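PDB 4H6X: thiazoline oxidase/subtilisin-like protease from Prochloron didemni, which matures patellamide precursor peptides as a subtilisin-like protease of a transamidating family, probably cleaving and macrocyclising them. Local coordinates for residues P42-S47 against A52-V57; H112-I117 against V134-Q139; M288-Q293 against V338-P343. All blocks are in the same frame, centred on the assembly; numbering follows the deposited sequence.

Interaction 1 (P42-S47 against A52-V57)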
loop_
_atom_site.group_PDB
_atom_site.type_symbol
_atom_site.label_atom_id
_atom_site.label_comp_id
_atom_site.label_asym_id
_atom_site.label_seq_id
_atom_site.Cartn_x
_atom_site.Cartn_y
_atom_site.Cartn_z
ATOM N N PRO A 42 -0.385 -2.197 -12.613
ATOM C CA PRO A 42 -1.279 -1.050 -12.529
ATOM C C PRO A 42 -1.366 -0.290 -13.852
ATOM O O PRO A 42 -0.512 -0.447 -14.735
ATOM C CB PRO A 42 -0.598 -0.169 -11.480
ATOM C CG PRO A 42 0.840 -0.409 -11.724
ATOM C CD PRO A 42 0.946 -1.879 -12.069
ATOM N N ASP A 43 -2.387 0.549 -13.962
ATOM C CA ASP A 43 -2.696 1.242 -15.214
ATOM C C ASP A 43 -2.148 2.661 -15.130
ATOM O O ASP A 43 -2.748 3.527 -14.510
ATOM C CB ASP A 43 -4.216 1.217 -15.440
ATOM C CG ASP A 43 -4.659 1.946 -16.717
ATOM O OD1 ASP A 43 -3.812 2.478 -17.469
ATOM O OD2 ASP A 43 -5.885 1.985 -16.952
ATOM N N TYR A 44 -0.997 2.885 -15.754
ATOM C CA TYR A 44 -0.318 4.186 -15.712
ATOM C C TYR A 44 -0.919 5.265 -16.618
ATOM O O TYR A 44 -0.386 6.371 -16.672
ATOM C CB TYR A 44 1.162 4.021 -16.078
ATOM C CG TYR A 44 2.057 3.553 -14.962
ATOM C CD1 TYR A 44 1.531 3.134 -13.729
ATOM C CD2 TYR A 44 3.435 3.493 -15.143
ATOM C CE1 TYR A 44 2.364 2.698 -12.707
ATOM C CE2 TYR A 44 4.263 3.060 -14.124
ATOM C CZ TYR A 44 3.725 2.659 -12.915
ATOM O OH TYR A 44 4.563 2.210 -11.906
ATOM N N THR A 45 -2.000 4.954 -17.330
ATOM C CA THR A 45 -2.725 5.987 -18.094
ATOM C C THR A 45 -3.701 6.787 -17.223
ATOM O O THR A 45 -4.216 7.805 -17.663
ATOM C CB THR A 45 -3.497 5.422 -19.315
ATOM O OG1 THR A 45 -4.566 4.567 -18.875
ATOM C CG2 THR A 45 -2.578 4.661 -20.252
ATOM N N LEU A 46 -3.952 6.340 -15.992
ATOM C CA LEU A 46 -4.882 7.064 -15.111
ATOM C C LEU A 46 -4.289 8.381 -14.638
ATOM O O LEU A 46 -3.105 8.443 -14.288
ATOM C CB LEU A 46 -5.309 6.205 -13.924
ATOM C CG LEU A 46 -5.820 4.809 -14.285
ATOM C CD1 LEU A 46 -6.232 4.034 -13.044
ATOM C CD2 LEU A 46 -6.972 4.879 -15.282
ATOM N N SER A 47 -5.112 9.433 -14.627
ATOM C CA SER A 47 -4.628 10.785 -14.330
ATOM C C SER A 47 -4.054 10.918 -12.922
ATOM O O SER A 47 -3.183 11.749 -12.694
ATOM C CB SER A 47 -5.715 11.847 -14.568
ATOM O OG SER A 47 -6.872 11.609 -13.773
ATOM N N ALA A 52 3.188 11.622 -11.039
ATOM C CA ALA A 52 3.733 10.732 -10.014
ATOM C C ALA A 52 5.082 10.189 -10.471
ATOM O O ALA A 52 5.296 9.951 -11.663
ATOM C CB ALA A 52 2.769 9.587 -9.724
ATOM N N GLU A 53 6.009 10.022 -9.537
ATOM C CA GLU A 53 7.280 9.395 -9.859
ATOM C C GLU A 53 7.097 7.877 -9.819
ATOM O O GLU A 53 7.581 7.222 -8.899
ATOM C CB GLU A 53 8.363 9.829 -8.867
ATOM C CG GLU A 53 9.367 10.819 -9.423
ATOM C CD GLU A 53 10.616 10.128 -9.911
ATOM O OE1 GLU A 53 11.515 9.859 -9.073
ATOM O OE2 GLU A 53 10.691 9.851 -11.132
ATOM N N VAL A 54 6.390 7.333 -10.815
ATOM C CA VAL A 54 6.135 5.890 -10.895
ATOM C C VAL A 54 6.885 5.253 -12.058
ATOM O O VAL A 54 7.034 5.868 -13.111
ATOM C CB VAL A 54 4.629 5.555 -11.031
ATOM C CG1 VAL A 54 3.887 5.832 -9.732
ATOM C CG2 VAL A 54 3.981 6.284 -12.211
ATOM N N SER A 55 7.338 4.015 -11.881
ATOM C CA SER A 55 7.892 3.243 -13.004
ATOM C C SER A 55 7.713 1.754 -12.732
ATOM O O SER A 55 7.587 1.347 -11.568
ATOM C CB SER A 55 9.372 3.557 -13.199
ATOM O OG SER A 55 10.089 3.179 -12.045
ATOM N N LYS A 56 7.687 0.954 -13.798
ATOM C CA LYS A 56 7.540 -0.494 -13.663
ATOM C C LYS A 56 8.854 -1.218 -13.896
ATOM O O LYS A 56 9.567 -0.922 -14.848
ATOM C CB LYS A 56 6.497 -1.051 -14.641
ATOM C CG LYS A 56 5.099 -0.498 -14.448
ATOM C CD LYS A 56 4.139 -1.108 -15.449
ATOM C CE LYS A 56 2.890 -0.259 -15.578
ATOM N NZ LYS A 56 1.833 -0.932 -16.393
ATOM N N VAL A 57 9.150 -2.179 -13.027
ATOM C CA VAL A 57 10.224 -3.118 -13.252
ATOM C C VAL A 57 9.601 -4.513 -13.195
ATOM O O VAL A 57 9.228 -4.979 -12.121
ATOM C CB VAL A 57 11.374 -2.948 -12.216
ATOM C CG1 VAL A 57 12.411 -4.058 -12.372
ATOM C CG2 VAL A 57 12.041 -1.581 -12.372
HETATM O O HOH W 1 0.143 1.150 -17.694
#

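Interaction 2 (H112-I117 against V134-Q139)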
loop_
_atom_site.group_PDB
_atom_site.type_symbol
_atom_site.label_atom_id
_atom_site.label_comp_id
_atom_site.label_asym_id
_atom_site.label_seq_id
_atom_site.Cartn_x
_atom_site.Cartn_y
_atom_site.Cartn_z
ATOM N N HIS A 112 -5.402 0.129 -7.374
ATOM C CA HIS A 112 -5.975 0.681 -6.167
ATOM C C HIS A 112 -4.868 0.995 -5.154
ATOM O O HIS A 112 -4.756 2.127 -4.681
ATOM C CB HIS A 112 -6.976 -0.305 -5.562
ATOM C CG HIS A 112 -8.017 0.346 -4.713
ATOM N ND1 HIS A 112 -7.806 0.662 -3.389
ATOM C CD2 HIS A 112 -9.279 0.757 -5.003
ATOM C CE1 HIS A 112 -8.894 1.228 -2.894
ATOM N NE2 HIS A 112 -9.804 1.294 -3.852
ATOM N N VAL A 113 -4.080 -0.024 -4.823
ATOM C CA VAL A 113 -2.981 0.100 -3.849
ATOM C C VAL A 113 -2.014 1.210 -4.257
ATOM O O VAL A 113 -1.686 2.051 -3.451
ATOM C CB VAL A 113 -2.255 -1.261 -3.671
ATOM C CG1 VAL A 113 -0.856 -1.094 -3.083
ATOM C CG2 VAL A 113 -3.096 -2.160 -2.790
ATOM N N THR A 114 -1.606 1.234 -5.523
ATOM C CA THR A 114 -0.627 2.217 -5.986
ATOM C C THR A 114 -1.182 3.645 -5.896
ATOM O O THR A 114 -0.478 4.560 -5.457
ATOM C CB THR A 114 -0.133 1.887 -7.409
ATOM O OG1 THR A 114 0.383 0.543 -7.430
ATOM C CG2 THR A 114 0.952 2.842 -7.844
ATOM N N SER A 115 -2.441 3.821 -6.296
ATOM C CA SER A 115 -3.100 5.133 -6.195
ATOM C C SER A 115 -3.242 5.598 -4.737
ATOM O O SER A 115 -3.104 6.792 -4.440
ATOM C CB SER A 115 -4.465 5.116 -6.913
ATOM O OG SER A 115 -5.433 4.349 -6.191
ATOM N N THR A 116 -3.500 4.657 -3.830
ATOM C CA THR A 116 -3.597 4.973 -2.388
ATOM C C THR A 116 -2.283 5.533 -1.839
ATOM O O THR A 116 -2.267 6.402 -0.956
ATOM C CB THR A 116 -4.032 3.729 -1.578
ATOM O OG1 THR A 116 -5.381 3.402 -1.939
ATOM C CG2 THR A 116 -3.973 3.980 -0.063
ATOM N N ILE A 117 -1.182 5.015 -2.362
ATOM C CA ILE A 117 0.129 5.414 -1.911
ATOM C C ILE A 117 0.562 6.706 -2.597
ATOM O O ILE A 117 1.085 7.619 -1.945
ATOM C CB ILE A 117 1.161 4.271 -2.114
ATOM C CG1 ILE A 117 0.817 3.095 -1.174
ATOM C CG2 ILE A 117 2.570 4.783 -1.868
ATOM C CD1 ILE A 117 1.533 1.786 -1.478
ATOM N N VAL A 134 7.969 5.680 -6.619
ATOM C CA VAL A 134 7.327 4.373 -6.546
ATOM C C VAL A 134 7.755 3.513 -7.727
ATOM O O VAL A 134 7.720 3.973 -8.880
ATOM C CB VAL A 134 5.788 4.483 -6.508
ATOM C CG1 VAL A 134 5.152 3.117 -6.755
ATOM C CG2 VAL A 134 5.320 5.064 -5.174
ATOM N N ILE A 135 8.183 2.288 -7.420
ATOM C CA ILE A 135 8.436 1.259 -8.437
ATOM C C ILE A 135 7.416 0.139 -8.269
ATOM O O ILE A 135 7.349 -0.504 -7.214
ATOM C CB ILE A 135 9.860 0.665 -8.331
ATOM C CG1 ILE A 135 10.912 1.759 -8.587
ATOM C CG2 ILE A 135 10.039 -0.530 -9.295
ATOM C CD1 ILE A 135 12.348 1.354 -8.245
ATOM N N ASN A 136 6.593 -0.062 -9.295
ATOM C CA ASN A 136 5.741 -1.237 -9.353
ATOM C C ASN A 136 6.514 -2.420 -9.928
ATOM O O ASN A 136 7.164 -2.299 -10.970
ATOM C CB ASN A 136 4.490 -0.953 -10.190
ATOM C CG ASN A 136 3.436 -0.166 -9.423
ATOM O OD1 ASN A 136 2.699 -0.724 -8.600
ATOM N ND2 ASN A 136 3.336 1.118 -9.707
ATOM N N MET A 137 6.451 -3.561 -9.251
ATOM C CA MET A 137 7.042 -4.795 -9.776
ATOM C C MET A 137 5.912 -5.805 -10.023
ATOM O O MET A 137 5.590 -6.620 -9.139
ATOM C CB MET A 137 8.078 -5.356 -8.797
ATOM C CG MET A 137 8.878 -6.534 -9.350
ATOM S SD MET A 137 9.915 -7.354 -8.110
ATOM C CE MET A 137 10.969 -5.997 -7.632
ATOM N N PRO A 138 5.275 -5.738 -11.211
ATOM C CA PRO A 138 4.051 -6.534 -11.419
ATOM C C PRO A 138 4.314 -8.033 -11.430
ATOM O O PRO A 138 5.328 -8.471 -11.968
ATOM C CB PRO A 138 3.576 -6.090 -12.811
ATOM C CG PRO A 138 4.171 -4.732 -12.989
ATOM C CD PRO A 138 5.537 -4.848 -12.351
ATOM N N GLN A 139 3.375 -8.793 -10.869
ATOM C CA GLN A 139 3.493 -10.235 -10.705
ATOM C C GLN A 139 2.426 -11.025 -11.491
ATOM O O GLN A 139 2.342 -12.255 -11.370
ATOM C CB GLN A 139 3.367 -10.597 -9.214
ATOM C CG GLN A 139 4.355 -9.893 -8.283
ATOM C CD GLN A 139 5.800 -10.226 -8.614
ATOM O OE1 GLN A 139 6.132 -11.377 -8.906
ATOM N NE2 GLN A 139 6.659 -9.219 -8.599
#

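Interaction 3 (M288-Q293 against V338-P343)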
loop_
_atom_site.group_PDB
_atom_site.type_symbol
_atom_site.label_atom_id
_atom_site.label_comp_id
_atom_site.label_asym_id
_atom_site.label_seq_id
_atom_site.Cartn_x
_atom_site.Cartn_y
_atom_site.Cartn_z
ATOM N N MET A 288 9.597 8.602 6.940
ATOM C CA MET A 288 10.929 8.524 6.358
ATOM C C MET A 288 11.284 9.794 5.574
ATOM O O MET A 288 12.428 10.252 5.622
ATOM C CB MET A 288 11.072 7.299 5.434
ATOM C CG MET A 288 10.972 5.947 6.110
ATOM S SD MET A 288 11.245 4.637 4.888
ATOM C CE MET A 288 11.179 3.212 5.974
ATOM N N SER A 289 10.321 10.354 4.846
ATOM C CA SER A 289 10.558 11.610 4.123
ATOM C C SER A 289 10.996 12.743 5.064
ATOM O O SER A 289 11.857 13.562 4.725
ATOM C CB SER A 289 9.310 12.014 3.340
ATOM O OG SER A 289 9.019 11.022 2.377
ATOM N N LEU A 290 10.404 12.758 6.249
ATOM C CA LEU A 290 10.697 13.756 7.275
ATOM C C LEU A 290 12.097 13.558 7.881
ATOM O O LEU A 290 12.764 14.528 8.241
ATOM C CB LEU A 290 9.617 13.684 8.345
ATOM C CG LEU A 290 9.042 14.964 8.933
ATOM C CD1 LEU A 290 8.760 15.998 7.846
ATOM C CD2 LEU A 290 7.783 14.596 9.700
ATOM N N GLN A 291 12.544 12.302 7.972
ATOM C CA GLN A 291 13.916 11.996 8.379
ATOM C C GLN A 291 14.905 12.621 7.401
ATOM O O GLN A 291 15.833 13.323 7.818
ATOM C CB GLN A 291 14.144 10.485 8.488
ATOM C CG GLN A 291 13.487 9.820 9.691
ATOM C CD GLN A 291 13.628 8.301 9.671
ATOM O OE1 GLN A 291 13.743 7.687 8.605
ATOM N NE2 GLN A 291 13.611 7.686 10.852
ATOM N N VAL A 292 14.687 12.376 6.104
ATOM C CA VAL A 292 15.474 12.989 5.022
ATOM C C VAL A 292 15.395 14.523 5.030
ATOM O O VAL A 292 16.407 15.193 4.813
ATOM C CB VAL A 292 15.058 12.458 3.624
ATOM C CG1 VAL A 292 15.871 13.121 2.518
ATOM C CG2 VAL A 292 15.233 10.953 3.550
ATOM N N GLN A 293 14.205 15.070 5.276
ATOM C CA GLN A 293 14.005 16.527 5.333
ATOM C C GLN A 293 14.855 17.186 6.420
ATOM O O GLN A 293 15.368 18.289 6.230
ATOM C CB GLN A 293 12.530 16.876 5.552
ATOM C CG GLN A 293 12.236 18.372 5.629
ATOM C CD GLN A 293 10.757 18.678 5.782
ATOM O OE1 GLN A 293 9.941 18.327 4.923
ATOM N NE2 GLN A 293 10.402 19.336 6.881
ATOM N N VAL A 338 7.773 10.535 19.104
ATOM C CA VAL A 338 8.880 9.586 19.298
ATOM C C VAL A 338 10.021 9.861 18.320
ATOM O O VAL A 338 11.184 9.854 18.701
ATOM C CB VAL A 338 8.416 8.108 19.183
ATOM C CG1 VAL A 338 9.606 7.166 19.007
ATOM C CG2 VAL A 338 7.602 7.695 20.406
ATOM N N LEU A 339 9.683 10.114 17.059
ATOM C CA LEU A 339 10.691 10.225 16.018
ATOM C C LEU A 339 11.401 11.569 16.007
ATOM O O LEU A 339 12.592 11.624 15.761
ATOM C CB LEU A 339 10.081 9.956 14.633
ATOM C CG LEU A 339 9.729 8.500 14.324
ATOM C CD1 LEU A 339 8.750 8.405 13.159
ATOM C CD2 LEU A 339 11.002 7.698 14.065
ATOM N N PHE A 340 10.659 12.643 16.270
ATOM C CA PHE A 340 11.176 13.995 16.082
ATOM C C PHE A 340 10.986 14.910 17.300
ATOM O O PHE A 340 11.461 16.047 17.297
ATOM C CB PHE A 340 10.539 14.641 14.842
ATOM C CG PHE A 340 10.467 13.730 13.646
ATOM C CD1 PHE A 340 11.604 13.452 12.893
ATOM C CD2 PHE A 340 9.260 13.144 13.278
ATOM C CE1 PHE A 340 11.536 12.603 11.790
ATOM C CE2 PHE A 340 9.184 12.296 12.182
ATOM C CZ PHE A 340 10.321 12.025 11.438
ATOM N N GLY A 341 10.302 14.419 18.329
ATOM C CA GLY A 341 10.022 15.223 19.525
ATOM C C GLY A 341 10.729 14.667 20.747
ATOM O O GLY A 341 11.843 14.152 20.651
ATOM N N GLN A 342 10.073 14.772 21.899
ATOM C CA GLN A 342 10.625 14.294 23.164
ATOM C C GLN A 342 9.615 13.345 23.778
ATOM O O GLN A 342 8.755 13.774 24.539
ATOM C CB GLN A 342 10.921 15.463 24.129
ATOM C CG GLN A 342 11.966 16.468 23.644
ATOM C CD GLN A 342 13.330 15.847 23.400
ATOM O OE1 GLN A 342 13.837 15.078 24.225
ATOM N NE2 GLN A 342 13.934 16.174 22.261
ATOM N N PRO A 343 9.693 12.044 23.422
ATOM C CA PRO A 343 8.641 11.139 23.880
ATOM C C PRO A 343 8.731 10.901 25.377
ATOM O O PRO A 343 9.812 10.994 25.958
ATOM C CB PRO A 343 8.939 9.831 23.125
ATOM C CG PRO A 343 10.409 9.903 22.824
ATOM C CD PRO A 343 10.678 11.361 22.563
#

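Interaction 1 (P42-S47 against A52-V57)
Pro-42 meets Lys-56 through its backbone. Lys-56 NZ donates to Pro-42 O at 2.9 Å, nearly in line with the carbonyl (C=O...N angle 169°). The lysine chain is extended beyond CG and reaches this oxygen from the strand. Its ammonium also forms a salt bridge with Asp-41. Next, Asp-43 shapes the loop. Asp-43 OD1 accepts from Thr-45 N (3.1 Å) and Thr-45 OG1 (2.6 Å), both from the same face of the carboxylate; the first bond makes an Asx turn. A type I beta turn runs from Asp-43 to Leu-46. The loop follows strand 34-39 of the parallel subtilase sheet and folds against outermost strand 53-56. Tyr-44 makes the broadest contact. Its ring lies between two side chains, with a CH-pi contact on each face. Val-54 CG2 sits over one face, toward the rim, 3.8 Å from the Tyr-44 ring centroid. Lys-56 CE lies over the centre of the opposite face, 3.7 Å from the Tyr-44 ring centroid. Lys-56 NZ adds a cation-pi contact at 4.8 Å from the Tyr-44 centroid. The Tyr-44 hydroxyl is hydrogen-bonded to Asn-136 ND2. A water accepts from Tyr-44 N and from Lys-56 NZ, 3.0 Å from the latter.

Interaction 2 (H112-I117 against V134-Q139)
Thr-114 and Asn-136 approach from opposite directions and meet through their polar ends. Thr-114 OG1 lies within hydrogen-bonding distance of Asn-136 OD1, at 2.9 Å. The same hydroxyl is also near Ala-110 O, one turn back in the helix. The threonine rotamer makes both reachable. Its OG1 is anti to the carbonyl carbon, beside the backbone N (chi1 -55°). The methyl CG2 takes the position anti to the backbone N. From there it rests against the amide nitrogen: Thr-114 CG2 is 3.5 Å from Asn-136 ND2. The two branches of Thr-114 thus meet the two ends of one amide.

Asn-136 has its CG beside the backbone N (chi1 -79°), which brings OD1 to the threonine hydroxyl. Its ND2 is hydrogen-bonded to Tyr-44 OH, so both ends of this buried amide have polar neighbours. That pairing probably limits rotation of the amide.

The rest of the contact is apolar and looser. Ile-117 CG2 and Val-134 CG2 are 4.3 Å apart. Thr-114 CG2 is at the same distance from Val-134 CG1. Ile-37 of the neighbouring strand 34-39 touches Val-134 and Asn-136, and Thr-114 from the sheet side. On the helix, Pro-278 of helix 273-293 packs on Ile-117.

The short segments run almost antiparallel, at 172°, with a closest approach of the axes of 10.6 Å. Helix 101-118 lies against the sheet here and strand 133-138 follows it in the chain. Asn-136 is close to, but not in contact with, Asp-39, His-109 and Ser-274, which probably form the subtilase catalytic triad. Such a helix layered on a parallel sheet is typical of the alpha/beta core of subtilases.

Interaction 3 (M288-Q293 against V338-P343)
Phe-340 packs on Leu-290 and Gln-291 where the ends of two helices meet. Helix 273-293 belongs to the subtilase alpha/beta fold, and helix 332-340 lies near the C-terminal end of the modelled chain. The main interaction is apolar. Leu-290 lies over one face of the Phe-340 ring, with CG 4.0 Å above the plane and toward the rim. Leu-290 CB comes 3.6 Å from Phe-340 CZ, and Leu-290 CD2 reaches 3.7 Å from Phe-340 CE2. On the opposite face lies CB of the neighbouring Leu-339, so the ring is held between two leucines. Phe-340 CG is anti to the carbonyl carbon (chi1 -44°), and the ring projects toward helix 273-293. An alanine here would remove the ring and is likely to leave a gap beside Leu-290, with Gln-291 CG losing its aromatic neighbour. The other contacts involve a polar side chain, but no hydrogen bond crosses between the segments. The Gln-291 chain is extended beyond CG, and its amide plane stands 81° from the ring. Its OE1 accepts from the backbone N of Asp-299. Gln-291 CG is 4.0 Å from Phe-340 CE1, and Gln-291 NE2 lies 4.1 Å from Leu-339 CD2.

In the fold
Interactions 1 and 2 adjoin, with centres about 8 Å apart. They share the edge of the parallel sheet, where strands 53-56 and 133-138 are neighbours. Interaction 1 is a surface contact of a loop on an outermost strand, and it uses charge, water and an aromatic ring. Interaction 2 is wholly buried; its polar pair sits among branched aliphatic side chains. The two are joined by the Tyr-44 and Asn-136 pair, and Pro-42 packs on the same asparagine. Interaction 3 stands apart, with its centre about 25 Å from that of interaction 2. It is partly buried, joins two helices and is chiefly apolar. Helix 273-293 connects the regions, since it also packs on Ile-117.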